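Local coordinates for SIR4-interacting protein SIF2 (Saccharomyces cerevisiae, PDB 1R5M) that antagonizes telomeric silencing in yeast and is a WD40 beta-propeller component of the Set3C transcription corepressor complex, at residues 47-52 / 108-113; 122-125 / 131-134; 212-217 / 232-237; 269-274 / 301-306; 354-359 / 407-412. One frame throughout, in Å; residues are numbered along the deposited sequence.

Contact 1: 47-52 / 108-113. With SO4 (sulfate ion), chain C.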
# COMPACT_ATOMS: atom_id res chain seq x y z
N ASN A 47 -17.13 -6.42 -8.68
CA ASN A 47 -15.70 -6.53 -8.92
C ASN A 47 -15.03 -5.23 -8.51
O ASN A 47 -15.57 -4.15 -8.75
CB ASN A 47 -15.40 -6.80 -10.39
CG ASN A 47 -13.94 -6.58 -10.74
OD1 ASN A 47 -13.55 -5.50 -11.19
ND2 ASN A 47 -13.11 -7.60 -10.51
N ILE A 48 -13.88 -5.33 -7.86
CA ILE A 48 -13.14 -4.14 -7.47
C ILE A 48 -11.69 -4.31 -7.89
O ILE A 48 -11.18 -5.43 -7.96
CB ILE A 48 -13.20 -3.88 -5.94
CG1 ILE A 48 -12.58 -5.05 -5.17
CG2 ILE A 48 -14.64 -3.64 -5.51
CD1 ILE A 48 -12.33 -4.73 -3.70
N VAL A 49 -11.03 -3.20 -8.19
CA VAL A 49 -9.64 -3.23 -8.61
C VAL A 49 -8.73 -3.21 -7.39
O VAL A 49 -7.76 -3.97 -7.31
CB VAL A 49 -9.33 -2.02 -9.52
CG1 VAL A 49 -7.86 -2.01 -9.89
CG2 VAL A 49 -10.19 -2.08 -10.77
N SER A 50 -9.06 -2.34 -6.44
CA SER A 50 -8.32 -2.22 -5.19
C SER A 50 -9.23 -1.51 -4.21
O SER A 50 -10.29 -1.01 -4.59
CB SER A 50 -7.04 -1.40 -5.39
OG SER A 50 -7.34 -0.03 -5.63
N SER A 51 -8.84 -1.47 -2.94
CA SER A 51 -9.66 -0.80 -1.95
C SER A 51 -8.81 -0.35 -0.78
O SER A 51 -7.67 -0.78 -0.62
CB SER A 51 -10.78 -1.74 -1.46
OG SER A 51 -10.26 -2.82 -0.70
N THR A 52 -9.37 0.55 0.02
CA THR A 52 -8.68 1.05 1.19
C THR A 52 -9.72 1.54 2.20
O THR A 52 -10.62 2.30 1.86
CB THR A 52 -7.68 2.18 0.81
OG1 THR A 52 -7.04 2.67 2.00
CG2 THR A 52 -8.39 3.32 0.10
N THR A 108 -10.16 2.07 -21.98
CA THR A 108 -10.40 1.74 -20.58
C THR A 108 -9.82 2.81 -19.66
O THR A 108 -8.75 3.37 -19.93
CB THR A 108 -9.75 0.39 -20.21
OG1 THR A 108 -10.08 0.05 -18.86
CG2 THR A 108 -8.23 0.47 -20.33
N ASN A 109 -10.54 3.11 -18.58
CA ASN A 109 -10.10 4.11 -17.61
C ASN A 109 -10.48 3.63 -16.21
O ASN A 109 -11.40 4.16 -15.59
CB ASN A 109 -10.76 5.46 -17.90
CG ASN A 109 -10.05 6.62 -17.22
OD1 ASN A 109 -8.82 6.72 -17.26
ND2 ASN A 109 -10.82 7.51 -16.59
N GLN A 110 -9.77 2.62 -15.73
CA GLN A 110 -10.04 2.07 -14.40
C GLN A 110 -9.46 2.96 -13.32
O GLN A 110 -8.55 3.75 -13.57
CB GLN A 110 -9.41 0.68 -14.27
CG GLN A 110 -9.69 -0.29 -15.41
CD GLN A 110 -9.14 -1.69 -15.15
OE1 GLN A 110 -8.27 -1.88 -14.30
NE2 GLN A 110 -9.64 -2.67 -15.89
N VAL A 111 -10.00 2.85 -12.11
CA VAL A 111 -9.47 3.59 -10.98
C VAL A 111 -8.26 2.74 -10.58
O VAL A 111 -8.40 1.53 -10.34
CB VAL A 111 -10.48 3.66 -9.82
CG1 VAL A 111 -9.80 4.18 -8.56
CG2 VAL A 111 -11.63 4.58 -10.21
N THR A 112 -7.09 3.35 -10.54
CA THR A 112 -5.85 2.62 -10.24
C THR A 112 -5.24 2.91 -8.88
O THR A 112 -4.27 2.25 -8.47
CB THR A 112 -4.78 2.93 -11.29
OG1 THR A 112 -4.50 4.34 -11.27
CG2 THR A 112 -5.26 2.54 -12.68
N CYS A 113 -5.78 3.89 -8.17
CA CYS A 113 -5.22 4.26 -6.88
C CYS A 113 -6.22 5.03 -6.03
O CYS A 113 -6.99 5.84 -6.54
CB CYS A 113 -3.97 5.12 -7.13
SG CYS A 113 -2.96 5.55 -5.67
S SO4 C . -4.16 0.24 2.42
O1 SO4 C . -2.86 0.39 3.09
O2 SO4 C . -4.09 0.83 1.07
O3 SO4 C . -4.48 -1.20 2.31
O4 SO4 C . -5.20 0.93 3.19
O HOH W 1 -6.96 0.55 -8.15

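Contact 2: 122-125 / 131-134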
# COMPACT_ATOMS: atom_id res chain seq x y z
N SER A 122 -10.74 13.13 3.95
CA SER A 122 -10.61 13.33 2.51
C SER A 122 -9.99 12.11 1.85
O SER A 122 -9.32 11.31 2.50
CB SER A 122 -9.73 14.54 2.22
OG SER A 122 -10.24 15.70 2.87
N ILE A 123 -10.21 11.97 0.55
CA ILE A 123 -9.64 10.85 -0.19
C ILE A 123 -9.33 11.26 -1.62
O ILE A 123 -10.05 12.04 -2.23
CB ILE A 123 -10.61 9.62 -0.18
CG1 ILE A 123 -9.97 8.44 -0.92
CG2 ILE A 123 -11.95 9.99 -0.81
CD1 ILE A 123 -10.73 7.13 -0.77
N VAL A 124 -8.21 10.75 -2.14
CA VAL A 124 -7.80 11.02 -3.51
C VAL A 124 -8.00 9.75 -4.32
O VAL A 124 -7.70 8.65 -3.85
CB VAL A 124 -6.30 11.41 -3.60
CG1 VAL A 124 -5.85 11.41 -5.06
CG2 VAL A 124 -6.07 12.78 -2.99
N THR A 125 -8.54 9.90 -5.53
CA THR A 125 -8.72 8.76 -6.43
C THR A 125 -7.96 9.10 -7.71
O THR A 125 -7.96 10.25 -8.16
CB THR A 125 -10.21 8.49 -6.75
OG1 THR A 125 -10.82 9.66 -7.30
CG2 THR A 125 -10.96 8.07 -5.49
N GLU A 131 -5.59 11.38 -14.30
CA GLU A 131 -6.32 12.34 -13.49
C GLU A 131 -6.49 11.94 -12.03
O GLU A 131 -6.69 10.76 -11.71
CB GLU A 131 -7.71 12.58 -14.08
CG GLU A 131 -8.51 13.66 -13.36
CD GLU A 131 -9.94 13.75 -13.86
OE1 GLU A 131 -10.69 12.77 -13.70
OE2 GLU A 131 -10.31 14.81 -14.40
N LEU A 132 -6.42 12.93 -11.15
CA LEU A 132 -6.62 12.72 -9.73
C LEU A 132 -7.81 13.59 -9.32
O LEU A 132 -7.97 14.70 -9.83
CB LEU A 132 -5.40 13.18 -8.93
CG LEU A 132 -4.06 12.46 -9.13
CD1 LEU A 132 -2.95 13.30 -8.50
CD2 LEU A 132 -4.11 11.08 -8.50
N ARG A 133 -8.65 13.08 -8.43
CA ARG A 133 -9.77 13.84 -7.91
C ARG A 133 -9.74 13.72 -6.39
O ARG A 133 -9.38 12.67 -5.85
CB ARG A 133 -11.11 13.34 -8.47
CG ARG A 133 -11.31 13.81 -9.91
CD ARG A 133 -12.62 13.38 -10.56
NE ARG A 133 -12.61 13.93 -11.91
CZ ARG A 133 -13.38 14.92 -12.34
NH1 ARG A 133 -14.28 15.48 -11.54
NH2 ARG A 133 -13.19 15.42 -13.55
N LEU A 134 -10.09 14.82 -5.73
CA LEU A 134 -10.09 14.90 -4.27
C LEU A 134 -11.53 14.98 -3.80
O LEU A 134 -12.31 15.79 -4.30
CB LEU A 134 -9.33 16.15 -3.83
CG LEU A 134 -9.31 16.46 -2.33
CD1 LEU A 134 -8.50 15.39 -1.60
CD2 LEU A 134 -8.71 17.83 -2.11

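Contact 3: 212-217 / 232-237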
# COMPACT_ATOMS: atom_id res chain seq x y z
N VAL A 212 6.43 6.09 -3.23
CA VAL A 212 7.02 7.36 -2.80
C VAL A 212 6.67 7.46 -1.32
O VAL A 212 5.84 6.69 -0.83
CB VAL A 212 6.42 8.58 -3.55
CG1 VAL A 212 6.72 8.47 -5.05
CG2 VAL A 212 4.93 8.65 -3.31
N GLU A 213 7.27 8.39 -0.59
CA GLU A 213 6.97 8.48 0.84
C GLU A 213 7.41 9.80 1.47
O GLU A 213 8.42 10.37 1.08
CB GLU A 213 7.66 7.31 1.57
CG GLU A 213 7.50 7.30 3.09
CD GLU A 213 6.10 6.91 3.53
OE1 GLU A 213 5.13 7.23 2.80
OE2 GLU A 213 5.96 6.30 4.61
N TRP A 214 6.64 10.27 2.45
CA TRP A 214 6.98 11.49 3.17
C TRP A 214 7.87 11.08 4.33
O TRP A 214 7.60 10.08 4.99
CB TRP A 214 5.73 12.18 3.73
CG TRP A 214 4.89 12.85 2.69
CD1 TRP A 214 3.87 12.31 1.98
CD2 TRP A 214 5.03 14.20 2.24
NE1 TRP A 214 3.36 13.23 1.10
CE2 TRP A 214 4.05 14.41 1.24
CE3 TRP A 214 5.88 15.26 2.58
CZ2 TRP A 214 3.90 15.63 0.57
CZ3 TRP A 214 5.74 16.48 1.91
CH2 TRP A 214 4.75 16.65 0.92
N VAL A 215 8.92 11.85 4.59
CA VAL A 215 9.82 11.53 5.69
C VAL A 215 9.87 12.64 6.73
O VAL A 215 10.63 12.58 7.69
CB VAL A 215 11.26 11.22 5.19
CG1 VAL A 215 11.23 10.01 4.28
CG2 VAL A 215 11.83 12.43 4.47
N ASP A 216 9.03 13.65 6.52
CA ASP A 216 8.90 14.79 7.42
C ASP A 216 7.71 15.59 6.91
O ASP A 216 7.19 15.31 5.83
CB ASP A 216 10.16 15.65 7.42
CG ASP A 216 10.34 16.44 8.71
OD1 ASP A 216 9.35 16.60 9.45
OD2 ASP A 216 11.48 16.89 8.97
N ASP A 217 7.27 16.59 7.67
CA ASP A 217 6.14 17.40 7.25
C ASP A 217 6.40 18.08 5.91
O ASP A 217 5.47 18.36 5.16
CB ASP A 217 5.83 18.46 8.32
CG ASP A 217 5.43 17.85 9.65
OD1 ASP A 217 4.41 17.14 9.70
OD2 ASP A 217 6.14 18.08 10.65
N TYR A 232 14.02 14.93 -0.98
CA TYR A 232 13.68 16.31 -1.31
C TYR A 232 13.02 17.07 -0.17
O TYR A 232 12.47 16.48 0.76
CB TYR A 232 12.72 16.38 -2.49
CG TYR A 232 13.25 15.88 -3.80
CD1 TYR A 232 13.15 14.53 -4.15
CD2 TYR A 232 13.83 16.75 -4.72
CE1 TYR A 232 13.61 14.07 -5.38
CE2 TYR A 232 14.29 16.31 -5.95
CZ TYR A 232 14.17 14.96 -6.28
OH TYR A 232 14.62 14.51 -7.50
N GLN A 233 13.06 18.39 -0.29
CA GLN A 233 12.41 19.29 0.66
C GLN A 233 11.42 20.03 -0.23
O GLN A 233 11.73 20.33 -1.39
CB GLN A 233 13.42 20.26 1.26
CG GLN A 233 12.88 21.07 2.42
CD GLN A 233 13.93 21.97 3.04
OE1 GLN A 233 14.50 22.82 2.37
NE2 GLN A 233 14.19 21.78 4.33
N ILE A 234 10.23 20.31 0.29
CA ILE A 234 9.19 20.98 -0.49
C ILE A 234 9.59 22.24 -1.26
O ILE A 234 9.17 22.42 -2.41
CB ILE A 234 7.98 21.34 0.40
CG1 ILE A 234 7.26 20.06 0.83
CG2 ILE A 234 7.02 22.26 -0.35
CD1 ILE A 234 6.06 20.30 1.73
N THR A 235 10.39 23.10 -0.65
CA THR A 235 10.79 24.35 -1.30
C THR A 235 11.98 24.28 -2.25
O THR A 235 12.34 25.30 -2.85
CB THR A 235 11.10 25.44 -0.26
OG1 THR A 235 12.27 25.08 0.48
CG2 THR A 235 9.93 25.59 0.71
N GLU A 236 12.60 23.11 -2.40
CA GLU A 236 13.75 23.00 -3.29
C GLU A 236 13.62 21.93 -4.37
O GLU A 236 13.20 20.81 -4.10
CB GLU A 236 15.02 22.73 -2.47
CG GLU A 236 15.39 23.88 -1.55
CD GLU A 236 15.58 25.18 -2.30
OE1 GLU A 236 16.45 25.23 -3.20
OE2 GLU A 236 14.85 26.16 -2.00
N LYS A 237 13.99 22.29 -5.59
CA LYS A 237 13.92 21.38 -6.73
C LYS A 237 15.11 20.42 -6.73
O LYS A 237 15.02 19.31 -7.25
CB LYS A 237 13.89 22.17 -8.04
CG LYS A 237 12.69 23.09 -8.17
CD LYS A 237 12.70 23.84 -9.50
CE LYS A 237 11.46 24.70 -9.66
NZ LYS A 237 11.43 25.41 -10.96

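Contact 4: 269-274 / 301-306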
# COMPACT_ATOMS: atom_id res chain seq x y z
N GLY A 269 15.56 -7.80 -4.44
CA GLY A 269 15.37 -8.80 -3.41
C GLY A 269 15.82 -8.45 -2.01
O GLY A 269 15.89 -9.33 -1.14
N THR A 270 16.11 -7.18 -1.76
CA THR A 270 16.56 -6.77 -0.44
C THR A 270 15.73 -5.66 0.17
O THR A 270 15.00 -4.94 -0.53
CB THR A 270 18.01 -6.26 -0.44
OG1 THR A 270 18.07 -5.00 -1.13
CG2 THR A 270 18.94 -7.25 -1.13
N LEU A 271 15.85 -5.54 1.48
CA LEU A 271 15.21 -4.46 2.23
C LEU A 271 16.37 -3.65 2.77
O LEU A 271 17.41 -4.20 3.12
CB LEU A 271 14.44 -4.99 3.43
CG LEU A 271 13.21 -5.86 3.23
CD1 LEU A 271 12.59 -6.13 4.60
CD2 LEU A 271 12.22 -5.17 2.31
N ARG A 272 16.19 -2.34 2.83
CA ARG A 272 17.21 -1.49 3.42
C ARG A 272 16.52 -0.56 4.41
O ARG A 272 15.35 -0.22 4.25
CB ARG A 272 17.96 -0.69 2.34
CG ARG A 272 19.07 -1.51 1.66
CD ARG A 272 19.79 -0.71 0.57
NE ARG A 272 20.78 -1.52 -0.15
CZ ARG A 272 22.05 -1.68 0.21
NH1 ARG A 272 22.52 -1.09 1.30
NH2 ARG A 272 22.86 -2.43 -0.53
N ILE A 273 17.25 -0.20 5.46
CA ILE A 273 16.75 0.70 6.50
C ILE A 273 17.67 1.91 6.44
O ILE A 273 18.89 1.76 6.49
CB ILE A 273 16.85 0.05 7.91
CG1 ILE A 273 16.08 -1.28 7.95
CG2 ILE A 273 16.31 1.01 8.96
CD1 ILE A 273 14.59 -1.15 7.70
N TRP A 274 17.09 3.10 6.34
CA TRP A 274 17.90 4.32 6.24
C TRP A 274 17.70 5.29 7.38
O TRP A 274 16.57 5.58 7.78
CB TRP A 274 17.60 5.05 4.93
CG TRP A 274 17.56 4.18 3.72
CD1 TRP A 274 16.52 3.40 3.31
CD2 TRP A 274 18.60 4.01 2.75
NE1 TRP A 274 16.84 2.75 2.15
CE2 TRP A 274 18.11 3.11 1.78
CE3 TRP A 274 19.89 4.53 2.61
CZ2 TRP A 274 18.87 2.71 0.68
CZ3 TRP A 274 20.65 4.14 1.51
CH2 TRP A 274 20.14 3.23 0.56
N ASP A 301 11.20 -1.88 16.01
CA ASP A 301 12.41 -2.68 15.95
C ASP A 301 12.40 -3.82 14.95
O ASP A 301 13.35 -4.59 14.87
CB ASP A 301 12.72 -3.28 17.33
CG ASP A 301 12.57 -2.27 18.45
OD1 ASP A 301 13.17 -1.18 18.37
OD2 ASP A 301 11.85 -2.58 19.43
N LYS A 302 11.32 -3.94 14.18
CA LYS A 302 11.22 -5.02 13.20
C LYS A 302 10.52 -4.56 11.93
O LYS A 302 9.80 -3.56 11.93
CB LYS A 302 10.41 -6.19 13.78
CG LYS A 302 10.91 -6.74 15.11
CD LYS A 302 10.01 -7.87 15.60
CE LYS A 302 10.39 -8.32 17.00
NZ LYS A 302 10.18 -7.24 18.01
N VAL A 303 10.76 -5.29 10.85
CA VAL A 303 10.11 -5.02 9.57
C VAL A 303 9.73 -6.38 9.01
O VAL A 303 10.34 -7.40 9.35
CB VAL A 303 11.01 -4.27 8.55
CG1 VAL A 303 11.27 -2.85 9.04
CG2 VAL A 303 12.32 -5.01 8.35
N ILE A 304 8.69 -6.41 8.19
CA ILE A 304 8.22 -7.66 7.61
C ILE A 304 8.06 -7.45 6.11
O ILE A 304 7.69 -6.37 5.65
CB ILE A 304 6.89 -8.11 8.27
CG1 ILE A 304 6.51 -9.51 7.80
CG2 ILE A 304 5.78 -7.11 7.96
CD1 ILE A 304 5.40 -10.14 8.63
N SER A 305 8.37 -8.49 5.34
CA SER A 305 8.27 -8.41 3.90
C SER A 305 7.73 -9.69 3.30
O SER A 305 7.78 -10.75 3.92
CB SER A 305 9.66 -8.13 3.31
OG SER A 305 10.59 -9.12 3.72
N CYS A 306 7.19 -9.59 2.09
CA CYS A 306 6.71 -10.77 1.38
C CYS A 306 7.19 -10.63 -0.06
O CYS A 306 7.42 -9.52 -0.55
CB CYS A 306 5.19 -10.96 1.49
SG CYS A 306 4.17 -9.59 0.98

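Contact 5: 354-359 / 407-412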
# COMPACT_ATOMS: atom_id res chain seq x y z
N VAL A 354 -5.68 -16.33 0.85
CA VAL A 354 -5.23 -15.26 1.72
C VAL A 354 -4.83 -15.90 3.04
O VAL A 354 -5.60 -16.65 3.63
CB VAL A 354 -6.34 -14.23 2.02
CG1 VAL A 354 -5.84 -13.21 3.04
CG2 VAL A 354 -6.77 -13.54 0.75
N ASN A 355 -3.61 -15.63 3.48
CA ASN A 355 -3.13 -16.15 4.75
C ASN A 355 -2.94 -14.97 5.68
O ASN A 355 -2.43 -13.92 5.28
CB ASN A 355 -1.78 -16.86 4.60
CG ASN A 355 -1.91 -18.34 4.28
OD1 ASN A 355 -0.91 -19.04 4.17
ND2 ASN A 355 -3.14 -18.81 4.13
N VAL A 356 -3.39 -15.12 6.92
CA VAL A 356 -3.20 -14.09 7.92
C VAL A 356 -2.23 -14.69 8.93
O VAL A 356 -2.50 -15.75 9.50
CB VAL A 356 -4.52 -13.71 8.63
CG1 VAL A 356 -4.25 -12.64 9.68
CG2 VAL A 356 -5.53 -13.20 7.62
N TYR A 357 -1.10 -14.02 9.11
CA TYR A 357 -0.07 -14.48 10.04
C TYR A 357 -0.14 -13.71 11.35
O TYR A 357 -0.44 -12.51 11.37
CB TYR A 357 1.31 -14.33 9.40
CG TYR A 357 1.52 -15.29 8.26
CD1 TYR A 357 1.88 -16.61 8.50
CD2 TYR A 357 1.30 -14.89 6.94
CE1 TYR A 357 2.00 -17.53 7.45
CE2 TYR A 357 1.42 -15.80 5.89
CZ TYR A 357 1.77 -17.11 6.15
OH TYR A 357 1.86 -18.02 5.12
N ASP A 358 0.12 -14.40 12.45
CA ASP A 358 0.07 -13.80 13.77
C ASP A 358 1.47 -13.45 14.25
O ASP A 358 2.35 -14.31 14.34
CB ASP A 358 -0.60 -14.78 14.74
CG ASP A 358 -0.76 -14.20 16.13
OD1 ASP A 358 -0.75 -12.96 16.28
OD2 ASP A 358 -0.92 -15.00 17.08
N LEU A 359 1.68 -12.17 14.55
CA LEU A 359 2.97 -11.68 15.00
C LEU A 359 2.98 -11.40 16.50
O LEU A 359 4.02 -11.05 17.06
CB LEU A 359 3.32 -10.39 14.26
CG LEU A 359 3.15 -10.37 12.74
CD1 LEU A 359 3.54 -8.99 12.20
CD2 LEU A 359 4.02 -11.45 12.10
N ASN A 407 -10.82 -6.17 12.09
CA ASN A 407 -11.77 -7.28 12.09
C ASN A 407 -12.38 -7.55 10.72
O ASN A 407 -13.26 -8.40 10.58
CB ASN A 407 -12.90 -7.04 13.11
CG ASN A 407 -13.59 -5.69 12.94
OD1 ASN A 407 -13.82 -5.24 11.82
ND2 ASN A 407 -13.93 -5.06 14.05
N LYS A 408 -11.90 -6.84 9.70
CA LYS A 408 -12.38 -7.03 8.34
C LYS A 408 -11.27 -6.78 7.33
O LYS A 408 -10.41 -5.92 7.52
CB LYS A 408 -13.53 -6.07 8.02
CG LYS A 408 -14.78 -6.27 8.87
CD LYS A 408 -15.86 -5.27 8.49
CE LYS A 408 -17.09 -5.45 9.36
NZ LYS A 408 -16.77 -5.31 10.81
N ILE A 409 -11.28 -7.56 6.25
CA ILE A 409 -10.32 -7.40 5.17
C ILE A 409 -11.11 -7.41 3.86
O ILE A 409 -12.02 -8.23 3.68
CB ILE A 409 -9.28 -8.55 5.12
CG1 ILE A 409 -8.30 -8.41 6.29
CG2 ILE A 409 -8.50 -8.52 3.80
CD1 ILE A 409 -7.23 -9.49 6.36
N SER A 410 -10.78 -6.47 2.98
CA SER A 410 -11.43 -6.38 1.68
C SER A 410 -10.48 -7.02 0.69
O SER A 410 -9.32 -6.63 0.59
CB SER A 410 -11.67 -4.91 1.31
OG SER A 410 -12.25 -4.81 0.02
N VAL A 411 -10.99 -8.01 -0.04
CA VAL A 411 -10.22 -8.75 -1.02
C VAL A 411 -10.64 -8.38 -2.44
O VAL A 411 -11.81 -8.47 -2.80
CB VAL A 411 -10.43 -10.28 -0.82
CG1 VAL A 411 -9.56 -11.06 -1.78
CG2 VAL A 411 -10.11 -10.66 0.62
N ALA A 412 -9.67 -7.95 -3.24
CA ALA A 412 -9.93 -7.56 -4.61
C ALA A 412 -9.44 -8.63 -5.58
O ALA A 412 -8.23 -8.86 -5.70
CB ALA A 412 -9.26 -6.22 -4.92

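Contact 1: 47-52 / 108-113
Val49 carries the direct contact, laying its two methyls against the chain at Gln110 and Val111. CG1 of Val49, anti to the backbone N (chi1 177°), lies 3.6 Å from the carbonyl O of Val111. The other methyl, CG2 of Val49, comes 4.0 Å from OE1 of Gln110, whose side chain runs roughly perpendicular to that of Val49. Neither approach is a hydrogen bond; the two backbones stay apart, with Val49 CA and Thr112 CA at 7.2 Å. A water bridges them just beside the valine: it lies 2.6 Å from OG of Ser50 and gives a hydrogen bond of 2.8 Å to O of Val111, so this carbonyl is wetted as well as packed. At the end of segment 47-52, Thr52 OG1 donates to O4 of a sulfate, probably from the crystallisation liquor, at 2.8 Å.

Further out, backbone bonds from Val49 and Ser50 to Gly64 and from Gln110 to Glu128 set the two segments within their blades. Val111 bonds by its backbone to Glu65 of the first blade, and Trp116 NE1 reaches O of Thr52. Thr112 and Cys113 form a classic beta bulge against strand 122-127. Packing here is sparse and helped by water; the side-by-side first strands of successive four-stranded blades, WD 1 and WD 2, are characteristic of the inner part of a WD40 beta-propeller.

Contact 2: 122-125 / 131-134
Val124 and Leu134 meet through their first torsions: Leu134 has CG anti to the backbone N (chi1 176°), and Val124 holds CG2 beside its own N, which puts CG2 of Val124 3.8 Å from CD1 of Leu134. The other branch, CG1 of Val124, meets CD2 of Leu132 at 3.9 Å. Trp157 of the next blade packs on this apolar face. Behind it, Thr125 and Arg133 form a hydrogen-bonded antiparallel pair, Thr125 N to Arg133 O and Arg133 N to Thr125 O, both 2.9 Å.

On their face Arg133 runs extended and grips Glu131 side-on. NE of Arg133 meets OE1 of Glu131 at 2.9 Å, within the guanidinium plane but from above the carboxylate, while NH2 of Arg133 reaches OE2 of Glu131 at 3.1 Å. A leucine in place of Arg133 would probably leave the Glu131 carboxylate without its cationic mate and freer to turn away from His96, which also bonds OE1.

His96 NE2 and Trp135 NE1 both bond OG1 of Thr125. This network on the middle hairpin of the WD 2 blade resembles the Asp-His-Ser/Thr-Trp network of WD40 repeats, with Glu131 bonding the histidine.

Contact 3: 212-217 / 232-237
Ile234 sets its terminal methyl against the six-membered ring of Trp214, at the indole edge and near the ring plane. CD1 of Ile234 is 3.8 Å from CZ3 of Trp214 and 4.0 Å from its CH2, the isoleucine chain standing nearly square to the tryptophan side chain. The extended end of Ile234 (chi2 179°) is what carries CD1 out to the ring. The same methyl lies 4.0 Å from O of Asp217, so it fits between the indole edge and the backbone where segment 212-217 leaves the strand. No hydrogen bond joins the two segments.

Each partner is fixed by its own surroundings. Trp214 donates through NE1 to O of Lys156 in the neighbouring blade and meets Phe220 edge-to-face, which together pin the rotation of the indole. Ile234 is the second residue of a type I turn from Gln233 to Glu236, closed by Glu236 N to Gln233 O at 3.1 Å. Asp216 steadies the bend before Asp217: its OD1 accepts from Asp217 N at 2.7 Å, on the anti side of the carboxylate, while OD2 forms a salt bridge with Lys219.

The contact therefore lies at one end of the WD 4 blade, where the chain corners at Val215 in the first strand and leaves the third strand through the turn. Strand 219-223 lies between strands 213-216 and 229-233, Ile234 bonding by its backbone to Asp218, and strand 163-168 of the preceding blade also packs on Trp214, through His163 and Ile165.

Contact 4: 269-274 / 301-306
Apolar packing makes most of the direct contact, from Leu271 and Ile273 on one strand to Val303 and Ser305 on the other. Leu271 reaches across with CD1, which rests 3.9 Å from CG2 of Val303 and 3.8 Å from CB of Ser305; its second methyl, CD2, also touches CB of Ser305, at 4.0 Å. One leucine thus straddles two positions of the facing strand. Ile273 meets the other branch of the valine, its CD1 lying 4.0 Å from CG1 of Val303, and the two side chains lie alongside, pointing opposite ways. Val303 keeps CG1 beside its backbone N (chi1 -68°), which turns one methyl to each of the two partners.

The polar element is the hydroxyl of Ser305, with chi1 56° placing OG between the backbone N and the carbonyl carbon. CD1 of Leu271 comes within 3.7 Å of that oxygen, but its hydrogen bonds are to His288 NE2 and Trp315 NE1, so the buried hydroxyl is satisfied within its own blade. Trp315 also packs on both Leu271 and Val303.

No backbone bond links the strands, whose axes come no closer than 9.6 Å at an angle of 151°. Such layering of the third strand of one blade (WD 5) on the second strand of the next (WD 6), over a serine, histidine and tryptophan network, is the blade-to-blade interface of a WD40 propeller.

Contact 5: 354-359 / 407-412
Flat groups stay aside where Val354 and Val356 face Val411 and Ile409. On the far side of strand 354-358, Asn355 and Tyr357 both pack against Phe349 and Leu384, and the Asn355 amide is steadied by a weak bond from its ND2 to O of Val354, 3.3 Å long. At the start of the other segment, NZ of Lys408 lies 3.1 Å from OD1 of Asn407 and 58° out of the carbonyl plane, so the ammonium approaches this oxygen from well above that plane. OD1 of Asn407 also bonds Asn403, and its ND2 bonds Glu58.

Between these groups the contact is made of methyls alone. CG2 of Val354 approaches CG2 of Val411 to 4.4 Å, and CG2 of Val356 approaches CD1 of Ile409 to 4.3 Å. The isoleucine reaches that far because its end is fully extended, chi2 being 180°. Both approaches are light, with Val354 CA and Val411 CA 8.6 Å apart, and no hydrogen bond crosses.

Ile397 touches both Val354 and Val411, adding a first-strand residue to the same layer, while Ala346 packs on Ile409 from the other blade. Buried branched side chains sandwiched between the third strand of the WD 7 blade and the second strand of the WD 8 blade are typical of neighbouring blades in a beta-propeller.

In the fold
From the N terminus the five contacts follow one another without nesting or crossing. Contact 1 closes a loop of 55 residues around the rest of the first blade, joining the first strands of blades 1 and 2, and contact 2 is the short hairpin of the second, touching contact 1 through neighbouring strands of one sheet. Contact 3 closes off one end of the WD 4 blade. Contacts 4 and 5 bind blades 5 to 6 and 7 to 8, meeting each other where Ile304 packs on Leu359. The circle is completed where contact 5 returns to contact 1, Ser410 to Ser51, and where strand 37-44 pairs with 419-422, so that both chain ends share the last blade of the eight-repeat propeller.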